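Local coordinates for protein acetaldehyde dehydrogenase (Acetylating) (Geobacillus thermoglucosidasius, PDB 5J78) that probably catalyses the NAD-dependent, coenzyme A-acylating interconversion of acetaldehyde and acetyl-CoA, at residues L392-G397 with L439-G444; G397-D402 with V419-T424; A415-V420 with S452-V457. All coordinates share one frame; numbering follows the deposited sequence.

The three contacts centre on the neighbouring strands 395-399 and 415-420, which end one side of a seven-stranded parallel sheet within this chain. Contact 2 pairs these strands toward their C-terminal ends; contacts 1 and 3 fix their N-terminal ends to the loop between helix 424-428 and strand 461-468. The centres of contacts 1 and 3 are about 6 Å apart, and contact 2 lies about 16 Å from the first and 15 Å from the third. Contacts 1 and 2 share Gly397; contacts 2 and 3 share Val419 and Val420. Along the chain, contact 1 brackets contact 2 and alternates with contact 3. A strand of a second subunit continues the sheet past 415-420.

Contact 1 (L392-G397 with L439-G444); sequences LGHTVG and LTLGCG. With ACT (acetate ion), chain E.
The thiol of Cys443 comes up against the imidazole of His394, its SG 3.5 Å from His394 CD2. From SG of Cys443 to the centroid of the His394 ring the distance is 4.3 Å, and the direction lies 55° off the ring normal, which makes this an oblique sulfur-aromatic contact. With CG of His394 anti to the backbone N (chi1 -159°), the ring is placed where CD2 meets the sulfur and CE1 the Leu441 side chain. There Leu441 supplies the apolar contact, with its CD2 methyl 3.7 Å from His394 CE1.

Backbone contacts are reciprocal. Gly393 CA approaches Cys443 O at 3.4 Å, and Cys443 CA approaches Gly393 O at 3.4 Å, both as CA-H...O contacts. A side chain at Gly393 would run into Cys443 O, and the positive phi of this residue also suits glycine. The chain turns a corner at His394 before entering strand 395-399 of the parallel sheet in the aldehyde dehydrogenase fold, while 439-444 is irregular loop.

Both ring nitrogens have a polar partner, ND1 a firm one and NE2 a weak one. ND1 of His394 and OG1 of Thr395 are hydrogen-bonded at 2.8 Å. NE2 of His394 gives a weak bond of 3.3 Å (139°) to O of an acetate ion, which meets the ring at its edge, near its plane. The acetate, probably from the crystallisation liquor, also rests against Leu441 CD2.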
# COMPACT_ATOMS: atom_id res chain seq x y z
N LEU A 392 28.49 -4.52 -4.71
CA LEU A 392 28.59 -5.80 -4.01
C LEU A 392 27.97 -6.98 -4.77
O LEU A 392 26.86 -6.90 -5.30
CB LEU A 392 27.94 -5.71 -2.62
CG LEU A 392 28.73 -4.91 -1.58
CD1 LEU A 392 27.84 -4.61 -0.38
CD2 LEU A 392 29.99 -5.62 -1.16
N GLY A 393 28.71 -8.08 -4.79
CA GLY A 393 28.27 -9.30 -5.42
C GLY A 393 28.51 -9.34 -6.91
O GLY A 393 28.29 -10.37 -7.53
N HIS A 394 28.98 -8.24 -7.51
CA HIS A 394 29.02 -8.20 -8.98
C HIS A 394 30.33 -8.76 -9.53
O HIS A 394 30.43 -9.97 -9.74
CB HIS A 394 28.75 -6.78 -9.47
CG HIS A 394 28.28 -6.73 -10.88
ND1 HIS A 394 29.06 -7.12 -11.94
CD2 HIS A 394 27.09 -6.36 -11.41
CE1 HIS A 394 28.40 -6.96 -13.06
NE2 HIS A 394 27.19 -6.50 -12.77
N THR A 395 31.32 -7.89 -9.75
CA THR A 395 32.57 -8.29 -10.40
C THR A 395 33.78 -7.56 -9.82
O THR A 395 33.67 -6.40 -9.44
CB THR A 395 32.51 -8.00 -11.91
OG1 THR A 395 31.34 -8.61 -12.44
CG2 THR A 395 33.71 -8.56 -12.64
N VAL A 396 34.89 -8.27 -9.71
CA VAL A 396 36.20 -7.66 -9.47
C VAL A 396 37.22 -8.17 -10.48
O VAL A 396 37.00 -9.18 -11.16
CB VAL A 396 36.75 -7.94 -8.04
CG1 VAL A 396 35.90 -7.28 -6.98
CG2 VAL A 396 36.85 -9.42 -7.80
N GLY A 397 38.35 -7.46 -10.58
CA GLY A 397 39.45 -7.89 -11.42
C GLY A 397 40.81 -7.79 -10.74
O GLY A 397 41.00 -7.01 -9.79
N LEU A 439 23.95 -11.69 -20.23
CA LEU A 439 23.83 -10.26 -19.95
C LEU A 439 22.94 -9.99 -18.73
O LEU A 439 22.46 -8.88 -18.54
CB LEU A 439 23.29 -9.54 -21.21
CG LEU A 439 24.29 -9.62 -22.37
CD1 LEU A 439 23.75 -9.08 -23.69
CD2 LEU A 439 25.56 -8.89 -22.01
N THR A 440 22.74 -11.02 -17.91
CA THR A 440 22.01 -10.88 -16.66
C THR A 440 22.86 -11.52 -15.60
O THR A 440 22.87 -12.74 -15.42
CB THR A 440 20.63 -11.53 -16.72
OG1 THR A 440 19.83 -10.80 -17.65
CG2 THR A 440 19.94 -11.55 -15.32
N LEU A 441 23.60 -10.67 -14.91
CA LEU A 441 24.63 -11.12 -13.98
C LEU A 441 24.10 -11.00 -12.56
O LEU A 441 23.93 -9.91 -12.05
CB LEU A 441 25.91 -10.30 -14.17
CG LEU A 441 26.90 -10.80 -15.23
CD1 LEU A 441 26.19 -11.10 -16.51
CD2 LEU A 441 28.06 -9.80 -15.48
N GLY A 442 23.77 -12.13 -11.96
CA GLY A 442 23.20 -12.10 -10.62
C GLY A 442 24.28 -11.79 -9.59
O GLY A 442 25.41 -12.25 -9.71
N CYS A 443 23.93 -11.00 -8.58
CA CYS A 443 24.91 -10.57 -7.58
C CYS A 443 24.75 -11.26 -6.23
O CYS A 443 25.27 -10.79 -5.21
CB CYS A 443 24.83 -9.05 -7.40
SG CYS A 443 25.41 -8.18 -8.92
N GLY A 444 24.02 -12.37 -6.23
CA GLY A 444 23.80 -13.14 -5.02
C GLY A 444 23.07 -12.39 -3.91
O GLY A 444 22.57 -11.27 -4.10
C ACT E . 26.38 -6.88 -16.89
O ACT E . 25.83 -6.90 -15.77
OXT ACT E . 27.60 -6.54 -16.88
CH3 ACT E . 25.64 -7.23 -18.14

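Contact 2 (G397-D402 with V419-T424); sequences GIHAED and VVNAGT
Asn421 grips the backbone of Ala400 with both ends of its carboxamide. Its OD1 accepts Ala400 N at 2.9 Å, the donor lying in the carbonyl plane on a lone pair, while its ND2 donates to Ala400 O at 2.9 Å, with that oxygen only 3° out of the amide plane. CG of Asn421 stands anti to its own carbonyl carbon (chi1 -69°), which brings the carboxamide alongside Ala400, and bonds at both ends fix its rotation. An alanine at Asn421 would remove both side-chain bonds and is likely to leave Ala400 N and O without these partners and the turn after strand 395-399 less firmly held.

The main-chain bonds are those of parallel strands: Ile398 N to Val419 O at 3.0 Å, and Asn421 N to Ile398 O at 3.0 Å and nearly straight (174°). Together with helix 403-410 the two strands form a beta-alpha-beta unit, and a strand of the second subunit pairs in parallel with Val419 and Val420.

Two waters join the His399 ring to the other segment. One bridges NE2 and Ala422 O; the other, in the ring plane, links ND1 to Asn421 OD1, weakly on the Asn421 side.

Ile398 and Val420 pack side by side on one sheet face, CG2 to CG2 at 4.0 Å, beneath helix 403-410. On the other face Thr424 CG2 lies 3.9 Å from Gly397 CA. Thr424 OG1 bonds to Ala274 O, next in sequence to the oxidised Cys273.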
# COMPACT_ATOMS: atom_id res chain seq x y z
N GLY A 397 38.35 -7.46 -10.58
CA GLY A 397 39.45 -7.89 -11.42
C GLY A 397 40.81 -7.79 -10.74
O GLY A 397 41.00 -7.01 -9.79
N ILE A 398 41.75 -8.58 -11.23
CA ILE A 398 43.15 -8.46 -10.84
C ILE A 398 44.05 -8.83 -12.01
O ILE A 398 43.76 -9.78 -12.74
CB ILE A 398 43.49 -9.36 -9.61
CG1 ILE A 398 45.00 -9.36 -9.34
CG2 ILE A 398 42.98 -10.80 -9.82
CD1 ILE A 398 45.41 -10.02 -8.03
N HIS A 399 45.14 -8.06 -12.18
CA HIS A 399 46.19 -8.39 -13.15
C HIS A 399 47.48 -8.73 -12.44
O HIS A 399 48.02 -7.92 -11.69
CB HIS A 399 46.41 -7.23 -14.11
CG HIS A 399 45.24 -6.99 -15.01
ND1 HIS A 399 45.09 -7.64 -16.22
CD2 HIS A 399 44.16 -6.21 -14.86
CE1 HIS A 399 43.96 -7.25 -16.79
NE2 HIS A 399 43.38 -6.38 -15.98
N ALA A 400 48.00 -9.93 -12.70
CA ALA A 400 49.12 -10.44 -11.92
C ALA A 400 49.67 -11.72 -12.52
O ALA A 400 48.95 -12.45 -13.18
CB ALA A 400 48.68 -10.67 -10.47
N GLU A 401 50.97 -11.98 -12.33
CA GLU A 401 51.55 -13.25 -12.75
C GLU A 401 51.98 -14.10 -11.55
O GLU A 401 52.35 -15.27 -11.69
CB GLU A 401 52.74 -13.00 -13.68
CG GLU A 401 52.35 -12.28 -14.98
CD GLU A 401 51.33 -13.06 -15.81
OE1 GLU A 401 51.26 -14.30 -15.67
OE2 GLU A 401 50.59 -12.43 -16.59
N ASP A 402 51.90 -13.51 -10.37
CA ASP A 402 52.22 -14.19 -9.12
C ASP A 402 50.99 -14.97 -8.66
O ASP A 402 50.05 -14.38 -8.12
CB ASP A 402 52.67 -13.17 -8.07
CG ASP A 402 53.23 -13.82 -6.81
OD1 ASP A 402 52.80 -14.94 -6.46
OD2 ASP A 402 54.08 -13.19 -6.16
N VAL A 419 37.59 -11.86 -11.95
CA VAL A 419 38.23 -11.98 -13.27
C VAL A 419 39.75 -11.80 -13.14
O VAL A 419 40.21 -10.81 -12.60
CB VAL A 419 37.65 -10.92 -14.26
CG1 VAL A 419 38.32 -11.01 -15.62
CG2 VAL A 419 36.15 -11.11 -14.43
N VAL A 420 40.50 -12.77 -13.65
CA VAL A 420 41.96 -12.72 -13.59
C VAL A 420 42.55 -12.55 -15.00
O VAL A 420 42.27 -13.34 -15.92
CB VAL A 420 42.56 -14.01 -12.95
CG1 VAL A 420 44.07 -13.87 -12.78
CG2 VAL A 420 41.91 -14.26 -11.59
N ASN A 421 43.35 -11.51 -15.14
CA ASN A 421 44.09 -11.25 -16.38
C ASN A 421 43.19 -11.25 -17.60
O ASN A 421 43.42 -11.97 -18.57
CB ASN A 421 45.21 -12.29 -16.56
CG ASN A 421 46.32 -12.12 -15.53
OD1 ASN A 421 46.52 -11.04 -14.98
ND2 ASN A 421 47.06 -13.20 -15.27
N ALA A 422 42.14 -10.44 -17.51
CA ALA A 422 41.24 -10.19 -18.62
C ALA A 422 40.50 -8.88 -18.37
O ALA A 422 40.53 -8.33 -17.26
CB ALA A 422 40.24 -11.34 -18.81
N GLY A 423 39.87 -8.35 -19.40
CA GLY A 423 39.06 -7.16 -19.21
C GLY A 423 37.82 -7.59 -18.47
O GLY A 423 37.26 -8.66 -18.73
N THR A 424 37.36 -6.76 -17.54
CA THR A 424 36.27 -7.21 -16.69
C THR A 424 34.94 -7.15 -17.42
O THR A 424 34.03 -7.94 -17.11
CB THR A 424 36.21 -6.39 -15.39
OG1 THR A 424 36.11 -4.99 -15.69
CG2 THR A 424 37.47 -6.66 -14.56
O HOH W 1 40.61 -5.85 -16.15
O HOH W 2 47.31 -9.15 -17.36

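Contact 3 (A415-V420 with S452-V457); sequences AGRIVV and SDNVTV
OD1 of Asn454 meets the guanidinium of Arg417 at its edge, the guanidinium and amide planes 17° apart and nearly coplanar. NH1 of Arg417 donates to OD1 of Asn454 at 3.0 Å and 164°, with OD1 only 5° out of the guanidinium plane. The same NH1 gives a weak, bent bond to Ser452 O, also at 3.0 Å. The bend at chi2 (127°) lays CD of Arg417 3.4 Å from Asn454 OD1, and the further bend at chi3 turns the guanidinium to bring NH1 to the same oxygen. The charged group is further bound through NH2 to the carbonyls of Gly442 and His394, while ND2 of Asn454 reaches Lys436 O and Gly428 O, which would keep OD1 turned to the arginine.

The Gly416 side is looser. Gly416 CA stands 4.2 Å from Ser452 O, and a water lies 2.7 Å from both Gly416 O and Ser452 O. Asp453, partly exposed, forms a salt bridge through OD1 with Arg465 of the second subunit; Ser452 OG bonds to Ile463 O of that subunit.

Strand 415-420 thus lies between strand 395-399 and a parallel strand of the second subunit, with helix 403-410 packed on Ile418 and Val420, while 452-457 leads on toward strand 461-468.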
# COMPACT_ATOMS: atom_id res chain seq x y z
N ALA A 415 32.20 -11.00 -4.83
CA ALA A 415 31.82 -10.80 -6.21
C ALA A 415 31.58 -12.17 -6.83
O ALA A 415 32.35 -13.09 -6.60
CB ALA A 415 32.93 -10.01 -6.99
N GLY A 416 30.51 -12.30 -7.61
CA GLY A 416 30.23 -13.56 -8.27
C GLY A 416 31.18 -13.89 -9.42
O GLY A 416 31.38 -15.07 -9.77
N ARG A 417 31.74 -12.84 -10.02
CA ARG A 417 32.71 -12.97 -11.11
C ARG A 417 34.03 -12.35 -10.66
O ARG A 417 34.09 -11.15 -10.47
CB ARG A 417 32.22 -12.26 -12.38
CG ARG A 417 31.07 -12.96 -13.14
CD ARG A 417 29.93 -12.02 -13.38
NE ARG A 417 29.43 -11.55 -12.09
CZ ARG A 417 28.40 -12.09 -11.44
NH1 ARG A 417 27.69 -13.09 -11.97
NH2 ARG A 417 28.07 -11.60 -10.26
N ILE A 418 35.07 -13.17 -10.51
CA ILE A 418 36.37 -12.71 -10.04
C ILE A 418 37.35 -12.94 -11.19
O ILE A 418 37.83 -14.05 -11.44
CB ILE A 418 36.80 -13.44 -8.75
CG1 ILE A 418 35.81 -13.13 -7.61
CG2 ILE A 418 38.18 -12.97 -8.29
CD1 ILE A 418 35.96 -14.00 -6.36
N VAL A 419 37.59 -11.86 -11.95
CA VAL A 419 38.23 -11.98 -13.27
C VAL A 419 39.75 -11.80 -13.14
O VAL A 419 40.21 -10.81 -12.60
CB VAL A 419 37.65 -10.92 -14.26
CG1 VAL A 419 38.32 -11.01 -15.62
CG2 VAL A 419 36.15 -11.11 -14.43
N VAL A 420 40.50 -12.77 -13.65
CA VAL A 420 41.96 -12.72 -13.59
C VAL A 420 42.55 -12.55 -15.00
O VAL A 420 42.27 -13.34 -15.92
CB VAL A 420 42.56 -14.01 -12.95
CG1 VAL A 420 44.07 -13.87 -12.78
CG2 VAL A 420 41.91 -14.26 -11.59
N SER A 452 24.00 -15.81 -7.75
CA SER A 452 25.24 -15.12 -8.15
C SER A 452 25.69 -15.60 -9.51
O SER A 452 26.74 -15.18 -10.00
CB SER A 452 26.36 -15.37 -7.14
OG SER A 452 26.60 -16.76 -7.02
N ASP A 453 24.93 -16.52 -10.10
CA ASP A 453 25.23 -17.04 -11.43
C ASP A 453 25.04 -16.00 -12.52
O ASP A 453 24.23 -15.09 -12.39
CB ASP A 453 24.31 -18.21 -11.77
CG ASP A 453 24.49 -19.39 -10.85
OD1 ASP A 453 25.46 -19.43 -10.06
OD2 ASP A 453 23.64 -20.31 -10.96
N ASN A 454 25.76 -16.20 -13.62
CA ASN A 454 25.37 -15.67 -14.90
C ASN A 454 24.12 -16.46 -15.29
O ASN A 454 24.17 -17.68 -15.45
CB ASN A 454 26.48 -15.81 -15.95
CG ASN A 454 27.61 -14.80 -15.77
OD1 ASN A 454 27.86 -14.34 -14.66
ND2 ASN A 454 28.28 -14.45 -16.87
N VAL A 455 23.00 -15.75 -15.42
CA VAL A 455 21.73 -16.38 -15.74
C VAL A 455 21.75 -16.92 -17.15
O VAL A 455 22.22 -16.24 -18.07
CB VAL A 455 20.56 -15.38 -15.56
CG1 VAL A 455 19.23 -15.99 -16.05
CG2 VAL A 455 20.46 -14.95 -14.11
N THR A 456 21.21 -18.12 -17.32
CA THR A 456 21.28 -18.82 -18.59
C THR A 456 20.09 -19.79 -18.68
O THR A 456 19.13 -19.68 -17.88
CB THR A 456 22.68 -19.54 -18.75
OG1 THR A 456 22.74 -20.21 -20.01
CG2 THR A 456 22.94 -20.54 -17.63
N VAL A 457 20.08 -20.69 -19.66
CA VAL A 457 18.89 -21.51 -19.94
C VAL A 457 18.44 -22.43 -18.75
O VAL A 457 17.24 -22.70 -18.58
CB VAL A 457 19.12 -22.38 -21.19
CG1 VAL A 457 20.23 -23.41 -20.95
CG2 VAL A 457 17.84 -23.05 -21.65
O HOH W 3 29.16 -16.39 -10.45